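Local coordinates for threonine synthase (Brucella melitensis bv. 1, PDB 4F4F), which probably catalyses the final step of threonine biosynthesis, turning O-phospho-L-homoserine and water into L-threonine and phosphate with the help of pyridoxal 5'-phosphate, at residues E83-F88 against M121-R126; G111-F116 against G150-E155; A139-A144 against S222-I227; Q178-T183 against C439-R444; L387-S392 against A413-A418. All coordinates share one frame; numbering follows the deposited sequence.

Contact 1: E83-F88 against M121-R126; sequences EAYGTF and MQLLAR
Arg126 lays its guanidinium flat over the backbone of Glu83 and Ala84, near the C-terminal end of helix 74-86. The O of Glu83 stands above the centre of the planar group and Ala84 CA comes within 3.8 Å of Arg126 NH1, so the arginine meets this helix through its face, while NH1 is bonded within its own helix. Arg126 NH1 donates to Gln122 O (2.9 Å) and, more directly, to Gln122 OE1 (2.8 Å, 166° at the hydrogen). Both acceptors lie close to the guanidinium plane, a double grip that should fix the rotation of the group. Gln122 folds back to offer that oxygen because its chain bends at CG (chi2 -67°), while its NE2 reaches Glu155 O.

Thr87 crosses the glutamine: Thr87 CG2 is 3.6 Å from Gln122 OE1, and Thr87 OG1 bonds to Ala84 O (2.7 Å), nearly in line with the carbonyl. Ala84 CB presses against the backbone of the other helix at Gln122 O (3.7 Å), where the two chains come closest, and also meets Leu123 CB. Tyr85 OH passes Leu123 CB at 3.8 Å. The same hydroxyl is hydrogen-bonded to Val119 O. Of the Glu83 side chain, CB comes closest to Arg126, at NE; the carboxylate stays beyond salt-bridge range.

Small Ala84 allows close helix-to-helix packing. This buried joint sets helix 74-86, from the N-terminal threonine synthase region, against helix 117-134 of the pyridoxal-phosphate-dependent enzyme fold.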
# COMPACT_ATOMS: atom_id res chain seq x y z
N GLU A 83 -6.74 2.28 -18.04
CA GLU A 83 -6.71 3.70 -17.63
C GLU A 83 -5.86 3.91 -16.36
O GLU A 83 -5.07 4.85 -16.30
CB GLU A 83 -8.13 4.26 -17.48
CG GLU A 83 -8.81 4.35 -18.84
CD GLU A 83 -10.23 4.88 -18.83
OE1 GLU A 83 -10.80 5.03 -17.72
OE2 GLU A 83 -10.77 5.10 -19.95
N ALA A 84 -6.02 3.03 -15.38
CA ALA A 84 -5.22 3.08 -14.18
C ALA A 84 -3.71 3.11 -14.47
O ALA A 84 -2.97 3.97 -13.95
CB ALA A 84 -5.56 1.89 -13.25
N TYR A 85 -3.25 2.21 -15.31
CA TYR A 85 -1.80 2.08 -15.53
C TYR A 85 -1.28 2.98 -16.65
O TYR A 85 -0.08 3.21 -16.78
CB TYR A 85 -1.41 0.58 -15.59
CG TYR A 85 -1.78 0.01 -14.24
CD1 TYR A 85 -1.16 0.48 -13.07
CD2 TYR A 85 -2.80 -0.93 -14.11
CE1 TYR A 85 -1.55 0.05 -11.83
CE2 TYR A 85 -3.18 -1.39 -12.85
CZ TYR A 85 -2.55 -0.91 -11.73
OH TYR A 85 -2.96 -1.35 -10.49
N GLY A 86 -2.19 3.55 -17.42
CA GLY A 86 -1.87 4.63 -18.34
C GLY A 86 -1.40 5.88 -17.59
O GLY A 86 -0.73 6.73 -18.18
N THR A 87 -1.69 5.99 -16.29
CA THR A 87 -1.16 7.07 -15.48
C THR A 87 0.30 6.90 -15.07
O THR A 87 0.88 7.79 -14.46
CB THR A 87 -1.97 7.31 -14.18
OG1 THR A 87 -1.74 6.28 -13.23
CG2 THR A 87 -3.49 7.49 -14.44
N PHE A 88 0.87 5.75 -15.36
CA PHE A 88 2.27 5.47 -15.00
C PHE A 88 3.13 5.82 -16.21
O PHE A 88 2.90 5.33 -17.32
CB PHE A 88 2.41 3.98 -14.64
CG PHE A 88 2.07 3.67 -13.22
CD1 PHE A 88 0.80 3.86 -12.74
CD2 PHE A 88 3.07 3.21 -12.36
CE1 PHE A 88 0.50 3.63 -11.40
CE2 PHE A 88 2.78 2.96 -11.04
CZ PHE A 88 1.49 3.17 -10.57
N MET A 121 -3.93 2.45 -5.62
CA MET A 121 -4.93 3.53 -5.57
C MET A 121 -5.57 3.82 -6.92
O MET A 121 -6.78 4.05 -7.01
CB MET A 121 -4.34 4.83 -5.06
CG MET A 121 -4.07 4.78 -3.62
SD MET A 121 -5.52 5.13 -2.64
CE MET A 121 -4.43 5.64 -1.31
N GLN A 122 -4.76 3.82 -7.96
CA GLN A 122 -5.25 4.26 -9.27
C GLN A 122 -6.31 3.27 -9.78
O GLN A 122 -7.27 3.66 -10.43
CB GLN A 122 -4.07 4.39 -10.25
CG GLN A 122 -3.20 5.61 -10.04
CD GLN A 122 -3.92 6.91 -10.33
OE1 GLN A 122 -4.82 6.96 -11.18
NE2 GLN A 122 -3.55 7.97 -9.60
N LEU A 123 -6.18 2.00 -9.43
CA LEU A 123 -7.18 1.01 -9.83
C LEU A 123 -8.36 1.00 -8.85
O LEU A 123 -9.53 0.96 -9.27
CB LEU A 123 -6.55 -0.38 -9.96
CG LEU A 123 -7.48 -1.52 -10.44
CD1 LEU A 123 -8.14 -1.15 -11.75
CD2 LEU A 123 -6.74 -2.87 -10.50
N LEU A 124 -8.04 1.01 -7.55
CA LEU A 124 -9.07 1.07 -6.49
C LEU A 124 -10.07 2.19 -6.75
O LEU A 124 -11.28 1.99 -6.64
CB LEU A 124 -8.45 1.28 -5.09
CG LEU A 124 -9.43 1.55 -3.93
CD1 LEU A 124 -10.37 0.34 -3.86
CD2 LEU A 124 -8.76 1.73 -2.58
N ALA A 125 -9.59 3.39 -7.06
CA ALA A 125 -10.52 4.53 -7.24
C ALA A 125 -11.47 4.28 -8.43
O ALA A 125 -12.67 4.61 -8.34
CB ALA A 125 -9.77 5.85 -7.36
N ARG A 126 -10.97 3.64 -9.49
CA ARG A 126 -11.78 3.31 -10.67
C ARG A 126 -12.72 2.15 -10.44
O ARG A 126 -13.86 2.19 -10.89
CB ARG A 126 -10.88 3.07 -11.90
CG ARG A 126 -10.16 4.32 -12.34
CD ARG A 126 -9.16 4.15 -13.47
NE ARG A 126 -8.69 5.44 -14.01
CZ ARG A 126 -7.72 6.17 -13.45
NH1 ARG A 126 -7.10 5.77 -12.34
NH2 ARG A 126 -7.35 7.31 -14.00

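Contact 2: G111-F116 against G150-E155; sequences GPTLAF and GGAAIE. With PLP (pyridoxal-5'-phosphate), chain C.
This is a buried van der Waals contact between a loop and a helix, made where the turn that follows strand 103-107 and precedes helix 117-134 rests on helix 148-157. No hydrogen bond joins the two segments. Gly111 to Leu114 form a type I turn, closed by Leu114 N to Gly111 O (3.0 Å), which presents Pro112 and Thr113 to the helix. The methyl of Thr113 does most of the touching: CG2 lies 3.5 Å from Gly151 O and 3.8 Å from Glu155 CG, seated over one turn of the helix. Its OG1 passes Ala152 CB at 3.8 Å. With chi1 at 70° the hydroxyl sits between the backbone N and the carbonyl carbon, from where it bonds to Asp118 OD1, and the methyl is left to the helix.

Pro112 meets the stem of Glu155, whose chain bends at CG and brings OE1 to within 3.9 Å of Pro112 CB. Gly151 adds no side chain, and its backbone is met directly by Thr113.

At the far end of the loop Phe116, which does not touch helix 148-157, turns the edge of its ring to the cofactor, CZ standing 3.3 Å from PLP O4P. Lys117, the predicted Schiff-base lysine, comes next in the chain and is not attached here. The division at Thr113 implies that shape complementarity fits its methyl to helix 148-157, while its hydroxyl is bonded to Asp118 of helix 117-134, which carries that lysine.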
# COMPACT_ATOMS: atom_id res chain seq x y z
N GLY A 111 4.44 6.15 -11.17
CA GLY A 111 3.08 6.64 -11.19
C GLY A 111 2.98 8.09 -10.74
O GLY A 111 4.01 8.71 -10.44
N PRO A 112 1.75 8.63 -10.67
CA PRO A 112 1.49 10.06 -10.54
C PRO A 112 2.06 10.72 -9.32
O PRO A 112 2.24 11.93 -9.35
CB PRO A 112 -0.04 10.15 -10.51
CG PRO A 112 -0.49 8.94 -11.20
CD PRO A 112 0.50 7.88 -10.86
N THR A 113 2.34 9.96 -8.24
CA THR A 113 2.93 10.57 -7.04
C THR A 113 4.29 10.00 -6.67
O THR A 113 4.75 10.18 -5.53
CB THR A 113 1.99 10.55 -5.79
OG1 THR A 113 1.82 9.22 -5.28
CG2 THR A 113 0.65 11.21 -6.10
N LEU A 114 4.92 9.31 -7.62
CA LEU A 114 6.27 8.79 -7.44
C LEU A 114 6.39 7.84 -6.26
O LEU A 114 7.43 7.78 -5.60
CB LEU A 114 7.26 9.95 -7.29
CG LEU A 114 7.15 11.07 -8.32
CD1 LEU A 114 8.26 12.11 -8.09
CD2 LEU A 114 7.18 10.52 -9.74
N ALA A 115 5.33 7.11 -5.97
CA ALA A 115 5.35 6.18 -4.84
C ALA A 115 4.38 5.01 -5.02
O ALA A 115 3.39 5.08 -5.73
CB ALA A 115 5.05 6.92 -3.55
N PHE A 116 4.70 3.92 -4.35
CA PHE A 116 4.12 2.63 -4.67
C PHE A 116 2.61 2.56 -4.39
O PHE A 116 1.91 1.75 -5.01
CB PHE A 116 4.89 1.51 -3.94
CG PHE A 116 4.28 1.14 -2.66
CD1 PHE A 116 4.49 1.90 -1.56
CD2 PHE A 116 3.45 0.05 -2.58
CE1 PHE A 116 3.89 1.57 -0.38
CE2 PHE A 116 2.85 -0.28 -1.37
CZ PHE A 116 3.07 0.49 -0.29
N GLY A 150 -2.06 11.11 1.20
CA GLY A 150 -3.07 12.05 0.69
C GLY A 150 -2.86 12.37 -0.77
O GLY A 150 -3.83 12.43 -1.54
N GLY A 151 -1.61 12.56 -1.17
CA GLY A 151 -1.29 12.76 -2.56
C GLY A 151 -1.71 11.62 -3.47
O GLY A 151 -2.38 11.83 -4.51
N ALA A 152 -1.33 10.42 -3.07
CA ALA A 152 -1.69 9.23 -3.81
C ALA A 152 -3.18 9.10 -3.92
O ALA A 152 -3.69 8.79 -4.97
CB ALA A 152 -1.11 8.00 -3.14
N ALA A 153 -3.89 9.39 -2.84
CA ALA A 153 -5.35 9.28 -2.83
C ALA A 153 -5.99 10.32 -3.76
O ALA A 153 -6.91 10.00 -4.54
CB ALA A 153 -5.92 9.42 -1.40
N ILE A 154 -5.53 11.56 -3.65
CA ILE A 154 -6.08 12.66 -4.45
C ILE A 154 -5.82 12.49 -5.94
O ILE A 154 -6.70 12.77 -6.78
CB ILE A 154 -5.54 13.98 -3.93
CG1 ILE A 154 -6.39 14.44 -2.75
CG2 ILE A 154 -5.50 15.06 -5.02
CD1 ILE A 154 -5.74 15.55 -1.94
N GLU A 155 -4.64 12.00 -6.30
CA GLU A 155 -4.36 11.71 -7.70
C GLU A 155 -5.14 10.53 -8.27
O GLU A 155 -5.31 10.44 -9.49
CB GLU A 155 -2.85 11.51 -7.95
CG GLU A 155 -2.11 12.82 -8.10
CD GLU A 155 -2.50 13.59 -9.38
OE1 GLU A 155 -2.65 13.00 -10.46
OE2 GLU A 155 -2.65 14.79 -9.30
N1 PLP C . 7.63 2.49 1.48
C2 PLP C . 6.94 3.62 1.05
C2A PLP C . 7.56 4.72 0.21
C3 PLP C . 5.51 3.78 1.42
O3 PLP C . 4.82 4.90 1.00
C4 PLP C . 4.90 2.69 2.27
C4A PLP C . 3.47 2.71 2.70
C5 PLP C . 5.72 1.52 2.65
C6 PLP C . 7.07 1.49 2.21
C5A PLP C . 5.08 0.38 3.47
O4P PLP C . 3.99 -0.34 2.76
P PLP C . 2.97 -1.45 3.43
O1P PLP C . 3.87 -2.45 4.13
O2P PLP C . 2.11 -0.62 4.37
O3P PLP C . 2.14 -2.07 2.32

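Contact 3: A139-A144 against S222-I227; sequences ATIVGA and SGVNSI
Parallel beta pairing joins strand 139-144 to the short edge strand 221-223 of a five-stranded parallel sheet, part of the fold type II architecture expected of pyridoxal-phosphate-dependent threonine synthases.

The backbone bonds come first. Ser222 straddles Ile141: Ser222 N donates to Thr140 O (2.8 Å), and Ser222 O accepts from Val142 N (2.8 Å) almost in line with the carbonyl. Between these two bonds Ile141 CA points a C-H at the same oxygen, Ile141 CA to Ser222 O 3.2 Å, so Ser222 O is approached by two donors, one of them weak. On its other flank strand 139-144 is bonded to strand 163-170. Thr140 OG1 is hydrogen-bonded to Leu219 O, just ahead of strand 221-223.

Beyond Ser222 the pairing fades and water takes over. One molecule receives Val224 N and donates to Val142 O at 2.6 Å, standing in for the next direct bond as the chains part. A second donates to Val224 O and, weakly, to Ala144 O.

Apolar packing lies on the sheet face of Ile141 and Ser222. Ile141 CD1 covers Ser222 CB at 4.0 Å, while the other branch, CG2, meets Val224. In Val224, CG1 lies opposite the backbone N (chi1 173°), which leaves CG2 beside N and facing the isoleucine. The two side chains cross at about a right angle, and Ile141 CG2 and Val224 CG2 lie 3.4 Å apart, tighter than a usual methyl contact.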
# COMPACT_ATOMS: atom_id res chain seq x y z
N ALA A 139 -20.06 8.41 -3.08
CA ALA A 139 -19.33 8.33 -1.80
C ALA A 139 -18.56 9.61 -1.53
O ALA A 139 -18.12 10.29 -2.46
CB ALA A 139 -18.39 7.14 -1.77
N THR A 140 -18.34 9.90 -0.25
CA THR A 140 -17.51 11.00 0.20
C THR A 140 -16.29 10.33 0.86
O THR A 140 -16.41 9.71 1.91
CB THR A 140 -18.28 11.89 1.21
OG1 THR A 140 -19.48 12.39 0.59
CG2 THR A 140 -17.41 13.04 1.69
N ILE A 141 -15.15 10.39 0.18
CA ILE A 141 -13.89 9.80 0.69
C ILE A 141 -13.26 10.78 1.65
O ILE A 141 -13.07 11.95 1.30
CB ILE A 141 -12.88 9.51 -0.45
CG1 ILE A 141 -13.56 8.70 -1.60
CG2 ILE A 141 -11.63 8.81 0.12
CD1 ILE A 141 -13.92 7.28 -1.25
N VAL A 142 -12.93 10.32 2.85
CA VAL A 142 -12.34 11.23 3.84
C VAL A 142 -11.10 10.56 4.46
O VAL A 142 -11.15 9.40 4.82
CB VAL A 142 -13.38 11.64 4.93
CG1 VAL A 142 -12.74 12.63 5.89
CG2 VAL A 142 -14.61 12.31 4.30
N GLY A 143 -9.98 11.27 4.50
CA GLY A 143 -8.80 10.77 5.19
C GLY A 143 -7.89 11.85 5.72
O GLY A 143 -8.05 13.03 5.40
N ALA A 144 -6.95 11.44 6.57
CA ALA A 144 -5.94 12.33 7.13
C ALA A 144 -4.58 11.83 6.67
O ALA A 144 -4.40 10.63 6.47
CB ALA A 144 -6.01 12.30 8.65
N SER A 222 -16.64 7.28 3.24
CA SER A 222 -15.76 6.12 3.07
C SER A 222 -14.29 6.55 3.30
O SER A 222 -13.93 7.70 3.05
CB SER A 222 -15.94 5.53 1.68
OG SER A 222 -15.29 4.28 1.58
N GLY A 223 -13.49 5.62 3.83
CA GLY A 223 -12.17 5.94 4.35
C GLY A 223 -11.02 5.72 3.37
O GLY A 223 -11.18 5.14 2.31
N VAL A 224 -9.85 6.23 3.74
CA VAL A 224 -8.64 6.02 2.99
C VAL A 224 -7.80 5.20 3.92
O VAL A 224 -7.30 5.70 4.92
CB VAL A 224 -7.90 7.35 2.71
CG1 VAL A 224 -6.54 7.09 2.06
CG2 VAL A 224 -8.74 8.23 1.81
N ASN A 225 -7.69 3.91 3.65
CA ASN A 225 -6.73 3.19 4.43
C ASN A 225 -6.29 1.87 3.95
O ASN A 225 -6.90 1.20 3.09
CB ASN A 225 -7.23 3.05 5.85
CG ASN A 225 -8.56 2.42 5.91
OD1 ASN A 225 -8.77 1.38 5.28
ND2 ASN A 225 -9.48 3.04 6.64
N SER A 226 -5.24 1.48 4.65
CA SER A 226 -4.35 0.50 4.25
C SER A 226 -4.99 -0.87 4.32
O SER A 226 -4.45 -1.80 3.74
CB SER A 226 -3.08 0.61 5.15
OG SER A 226 -3.45 0.58 6.54
N ILE A 227 -6.15 -0.99 4.99
CA ILE A 227 -6.77 -2.32 5.23
C ILE A 227 -7.89 -2.79 4.28
O ILE A 227 -8.33 -3.94 4.38
CB ILE A 227 -7.20 -2.49 6.73
CG1 ILE A 227 -8.31 -1.51 7.17
CG2 ILE A 227 -5.99 -2.38 7.65
CD1 ILE A 227 -9.69 -1.83 6.62
O HOH W 1 -9.93 7.58 6.31
O HOH W 2 -5.17 7.37 5.48

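Contact 4: Q178-T183 against C439-R444; sequences QQRQMT and CDLMQR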
# COMPACT_ATOMS: atom_id res chain seq x y z
N GLN A 178 5.18 17.11 -1.26
CA GLN A 178 3.99 16.38 -0.84
C GLN A 178 2.76 17.29 -0.82
O GLN A 178 1.69 16.90 -1.30
CB GLN A 178 4.21 15.71 0.53
CG GLN A 178 5.00 14.40 0.46
CD GLN A 178 6.49 14.59 0.28
OE1 GLN A 178 6.98 15.72 0.15
NE2 GLN A 178 7.24 13.48 0.27
N GLN A 179 2.90 18.50 -0.27
CA GLN A 179 1.74 19.40 -0.23
C GLN A 179 1.23 19.79 -1.63
O GLN A 179 0.01 19.81 -1.89
CB GLN A 179 2.01 20.66 0.61
CG GLN A 179 0.75 21.49 0.80
CD GLN A 179 0.96 22.70 1.69
OE1 GLN A 179 0.98 22.58 2.91
NE2 GLN A 179 1.10 23.87 1.08
N ARG A 180 2.16 20.09 -2.52
CA ARG A 180 1.79 20.50 -3.87
C ARG A 180 1.04 19.39 -4.60
O ARG A 180 0.10 19.66 -5.32
CB ARG A 180 3.01 20.93 -4.65
CG ARG A 180 3.59 22.22 -4.13
CD ARG A 180 4.54 22.85 -5.12
NE ARG A 180 4.01 24.12 -5.63
CZ ARG A 180 4.17 25.30 -5.03
NH1 ARG A 180 3.63 26.40 -5.57
NH2 ARG A 180 4.85 25.42 -3.89
N GLN A 181 1.44 18.13 -4.38
CA GLN A 181 0.71 17.02 -5.00
C GLN A 181 -0.73 16.90 -4.50
O GLN A 181 -1.61 16.45 -5.24
CB GLN A 181 1.50 15.70 -4.84
CG GLN A 181 2.78 15.73 -5.68
CD GLN A 181 3.17 14.40 -6.32
OE1 GLN A 181 3.77 13.55 -5.65
NE2 GLN A 181 2.92 14.26 -7.65
N MET A 182 -0.99 17.30 -3.26
CA MET A 182 -2.36 17.28 -2.78
C MET A 182 -3.18 18.45 -3.28
O MET A 182 -4.41 18.33 -3.49
CB MET A 182 -2.39 17.26 -1.24
CG MET A 182 -1.94 15.95 -0.64
SD MET A 182 -2.38 15.94 1.11
CE MET A 182 -1.00 16.88 1.74
N THR A 183 -2.54 19.61 -3.45
CA THR A 183 -3.28 20.86 -3.56
C THR A 183 -3.28 21.46 -4.96
O THR A 183 -3.96 22.43 -5.19
CB THR A 183 -2.69 21.90 -2.60
OG1 THR A 183 -1.39 22.30 -3.07
CG2 THR A 183 -2.61 21.31 -1.16
N CYS A 439 8.66 18.33 -13.67
CA CYS A 439 9.68 19.32 -13.39
C CYS A 439 9.08 20.69 -13.06
O CYS A 439 9.77 21.54 -12.52
CB CYS A 439 10.66 19.44 -14.55
SG CYS A 439 9.99 20.36 -15.96
N ASP A 440 7.80 20.90 -13.37
CA ASP A 440 7.12 22.18 -13.10
C ASP A 440 6.34 22.20 -11.77
O ASP A 440 5.71 23.20 -11.43
CB ASP A 440 6.15 22.50 -14.26
CG ASP A 440 4.92 21.61 -14.26
OD1 ASP A 440 5.09 20.37 -14.28
OD2 ASP A 440 3.79 22.13 -14.22
N LEU A 441 6.40 21.10 -11.03
CA LEU A 441 5.53 20.91 -9.85
C LEU A 441 5.54 22.08 -8.89
O LEU A 441 4.48 22.48 -8.39
CB LEU A 441 5.97 19.67 -9.09
CG LEU A 441 5.26 19.33 -7.77
CD1 LEU A 441 3.76 19.13 -7.92
CD2 LEU A 441 5.92 18.09 -7.20
N MET A 442 6.72 22.61 -8.63
CA MET A 442 6.88 23.69 -7.66
C MET A 442 6.32 25.04 -8.15
O MET A 442 6.36 26.01 -7.40
CB MET A 442 8.35 23.81 -7.24
CG MET A 442 8.96 22.53 -6.66
SD MET A 442 7.95 21.66 -5.42
CE MET A 442 7.89 22.91 -4.12
N GLN A 443 5.81 25.09 -9.38
CA GLN A 443 5.19 26.32 -9.94
C GLN A 443 3.68 26.20 -10.08
O GLN A 443 3.02 27.15 -10.46
CB GLN A 443 5.77 26.67 -11.32
CG GLN A 443 7.08 27.42 -11.27
CD GLN A 443 8.24 26.52 -10.91
OE1 GLN A 443 8.58 25.59 -11.66
NE2 GLN A 443 8.85 26.78 -9.75
N ARG A 444 3.13 25.03 -9.80
CA ARG A 444 1.70 24.81 -9.96
C ARG A 444 0.97 25.57 -8.82
O ARG A 444 1.52 25.70 -7.72
CB ARG A 444 1.41 23.31 -9.92
CG ARG A 444 2.23 22.52 -10.94
CD ARG A 444 1.89 21.03 -10.98
NE ARG A 444 2.62 20.36 -12.06
CZ ARG A 444 2.51 19.07 -12.38
NH1 ARG A 444 1.73 18.28 -11.70
NH2 ARG A 444 3.22 18.57 -13.38
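Arg180 leaves its helix with CG beside the backbone N (chi1 -69°) and then bends at CD (chi3 114°), a course that carries its guanidinium over the short 3-10 turn 441-443. The contact is thus a helix-to-loop junction: helix 176-183 of the pyridoxal-phosphate enzyme region meets the loop that leads into strand 449-452, near the C-terminal end of the chain.

Three backbone carbonyls of 441-444 lie round the arginine. Arg180 NH1 donates to Arg444 O (3.1 Å, 157° at the hydrogen), nearly in line with that carbonyl and close to the guanidinium plane. Met442 O instead stands over the centre of the guanidinium face and is no hydrogen-bond partner. Leu441 O lies by the bend, 3.3 Å from Arg180 CD. Arg180 NH2 forms a salt bridge with Glu446, a residue that also accepts from Gln179 and Thr183 of the same helix.

Carbon packing fills in around the base. Leu441 CD1 rests on Arg180 CB at 3.8 Å and meets Gln181 CG at 4.2 Å, crossing that side chain at about a right angle. Gln181 NE2 is hydrogen-bonded to Pro112 O.

Met442 curls back, bent at both chi2 and chi3, and lays CE 3.5 Å from Arg180 CD. Within the loop a side-on salt bridge joins the two ends of 440-444: Arg444 NE meets Asp440 OD2 at 3.0 Å from above the carboxylate plane, and Arg444 NH2 meets Asp440 OD1 on its syn side at 2.7 Å.

Contact 5: L387-S392 against A413-A418; sequences LLDPHS and ATAHPA. With PLP (pyridoxal-5'-phosphate), chain C.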
# COMPACT_ATOMS: atom_id res chain seq x y z
N LEU A 387 20.52 5.70 -7.68
CA LEU A 387 20.13 6.51 -6.54
C LEU A 387 18.85 5.96 -5.90
O LEU A 387 17.80 5.95 -6.53
CB LEU A 387 19.90 7.94 -6.98
CG LEU A 387 19.65 8.91 -5.83
CD1 LEU A 387 20.87 9.03 -4.88
CD2 LEU A 387 19.28 10.26 -6.43
N LEU A 388 18.94 5.53 -4.64
CA LEU A 388 17.80 5.05 -3.86
C LEU A 388 17.25 6.12 -2.90
O LEU A 388 18.00 6.88 -2.28
CB LEU A 388 18.21 3.85 -3.01
CG LEU A 388 18.62 2.56 -3.72
CD1 LEU A 388 19.74 1.84 -2.99
CD2 LEU A 388 17.38 1.67 -3.94
N ASP A 389 15.94 6.09 -2.71
CA ASP A 389 15.31 6.76 -1.60
C ASP A 389 15.58 5.92 -0.32
O ASP A 389 16.05 4.76 -0.40
CB ASP A 389 13.80 6.99 -1.86
CG ASP A 389 12.91 6.11 -1.02
OD1 ASP A 389 12.32 6.62 -0.05
OD2 ASP A 389 12.82 4.90 -1.31
N PRO A 390 15.27 6.45 0.86
CA PRO A 390 15.57 5.71 2.10
C PRO A 390 14.75 4.43 2.33
O PRO A 390 15.31 3.43 2.73
CB PRO A 390 15.30 6.73 3.21
CG PRO A 390 14.68 7.91 2.57
CD PRO A 390 14.90 7.86 1.11
N HIS A 391 13.46 4.46 2.02
CA HIS A 391 12.63 3.27 2.17
C HIS A 391 13.20 2.15 1.29
O HIS A 391 13.37 1.00 1.74
CB HIS A 391 11.17 3.54 1.79
CG HIS A 391 10.53 4.70 2.50
ND1 HIS A 391 10.69 5.99 2.11
CD2 HIS A 391 9.67 4.74 3.60
CE1 HIS A 391 9.97 6.79 2.91
NE2 HIS A 391 9.36 6.02 3.83
N SER A 392 13.49 2.47 0.04
CA SER A 392 14.02 1.49 -0.90
C SER A 392 15.41 1.00 -0.50
O SER A 392 15.71 -0.19 -0.64
CB SER A 392 14.08 2.09 -2.29
OG SER A 392 12.81 2.62 -2.67
N ALA A 413 11.44 -1.03 -4.76
CA ALA A 413 11.70 0.38 -4.57
C ALA A 413 10.37 1.14 -4.50
O ALA A 413 9.70 1.34 -5.49
CB ALA A 413 12.63 0.92 -5.66
N THR A 414 10.01 1.59 -3.30
CA THR A 414 8.67 2.05 -3.01
C THR A 414 8.46 3.55 -3.18
O THR A 414 7.33 3.99 -3.11
CB THR A 414 8.28 1.63 -1.57
OG1 THR A 414 9.29 2.05 -0.67
CG2 THR A 414 8.16 0.10 -1.44
N ALA A 415 9.51 4.33 -3.38
CA ALA A 415 9.40 5.78 -3.66
C ALA A 415 10.58 6.24 -4.46
O ALA A 415 11.66 5.68 -4.32
CB ALA A 415 9.33 6.59 -2.39
N HIS A 416 10.37 7.31 -5.23
CA HIS A 416 11.43 7.96 -5.98
C HIS A 416 12.27 8.73 -5.01
O HIS A 416 11.72 9.33 -4.07
CB HIS A 416 10.79 8.92 -6.99
CG HIS A 416 11.74 9.49 -8.02
ND1 HIS A 416 12.55 10.54 -7.76
CD2 HIS A 416 11.93 9.17 -9.37
CE1 HIS A 416 13.24 10.84 -8.88
NE2 HIS A 416 12.87 10.00 -9.86
N PRO A 417 13.61 8.77 -5.21
CA PRO A 417 14.43 9.59 -4.32
C PRO A 417 14.01 11.06 -4.15
O PRO A 417 14.21 11.62 -3.07
CB PRO A 417 15.85 9.50 -4.92
CG PRO A 417 15.73 8.79 -6.21
CD PRO A 417 14.43 8.04 -6.20
N ALA A 418 13.40 11.66 -5.16
CA ALA A 418 12.95 13.05 -5.05
C ALA A 418 11.81 13.27 -4.06
O ALA A 418 11.53 14.41 -3.73
CB ALA A 418 12.59 13.64 -6.41
N1 PLP C . 7.63 2.49 1.48
C2 PLP C . 6.94 3.62 1.05
C2A PLP C . 7.56 4.72 0.21
C3 PLP C . 5.51 3.78 1.42
O3 PLP C . 4.82 4.90 1.00
C4 PLP C . 4.90 2.69 2.27
C4A PLP C . 3.47 2.71 2.70
C5 PLP C . 5.72 1.52 2.65
C6 PLP C . 7.07 1.49 2.21
C5A PLP C . 5.08 0.38 3.47
O4P PLP C . 3.99 -0.34 2.76
P PLP C . 2.97 -1.45 3.43
O1P PLP C . 3.87 -2.45 4.13
O2P PLP C . 2.11 -0.62 4.37
O3P PLP C . 2.14 -2.07 2.32
O HOH W 3 14.25 4.64 -4.69
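Two close backbone passages bring the segments together: Asp389 CA lies 4.0 Å from Pro417 CA, and Ser392 CA faces Ala413 CA at 4.5 Å. The first segment runs into the start of helix 390-402, with Asp389 at the N-cap, while the second leaves strand 409-413 and enters a 3-10 turn. A water bridges them, accepting from Asp389 N and donating to Ala415 O.

Asp389 organises the site. Its OD1 accepts a hydrogen bond from His391 ND1 (2.8 Å, 173° at the hydrogen) on the syn lone pair and in the plane of the imidazole. Its OD2 accepts from Ser392 OG (2.7 Å) and Ser392 N (2.9 Å), capping the helix. Ser392 OG in turn receives Thr414 N, a weak bond bent to 126°. Next to this polar group Ala415 O approaches OD2 as a second acceptor, and Ala415 N is buried with no partner. Further out, Leu387 CD2 packs on Pro417 CB at 3.8 Å.

The cofactor lies at the other end. Thr414, its hydroxyl between the backbone N and the carbonyl carbon (chi1 51°), donates through OG1 to PLP N1 at 2.8 Å. His391 turns one face to the PLP methyl C2A, and Ala415 CB meets the same methyl. His391 NE2 is bonded to Ser312 N, which with Asp389 ties the ring at both nitrogens. With Thr414 OG1 as donor the pyridine nitrogen would be the acceptor, consistent with an unprotonated N1, as in other fold type II enzymes that place serine or threonine there.

Overall arrangement
Contacts 1, 2 and 5 are buried, while contacts 3 and 4 are only partly so, and contact 4 lies farthest from the centre of the chain. Contacts 2 and 5 both reach PLP and are joined by backbone bonds, Phe116 to Thr414 and Leu114 to His416. Contact 2 also links outward, through Gln122 to contact 1 and through Gln181 to contact 4; contact 3 touches contacts 1 and 2 by way of Val224. Chemistry follows position: a guanidinium face on a helix backbone in contact 1, van der Waals fit without a cross-segment hydrogen bond in contact 2, backbone pairing and water at the sheet edge in contact 3, an arginine bonded to a backbone carbonyl in contact 4, and a carboxylate network beside the cofactor in contact 5.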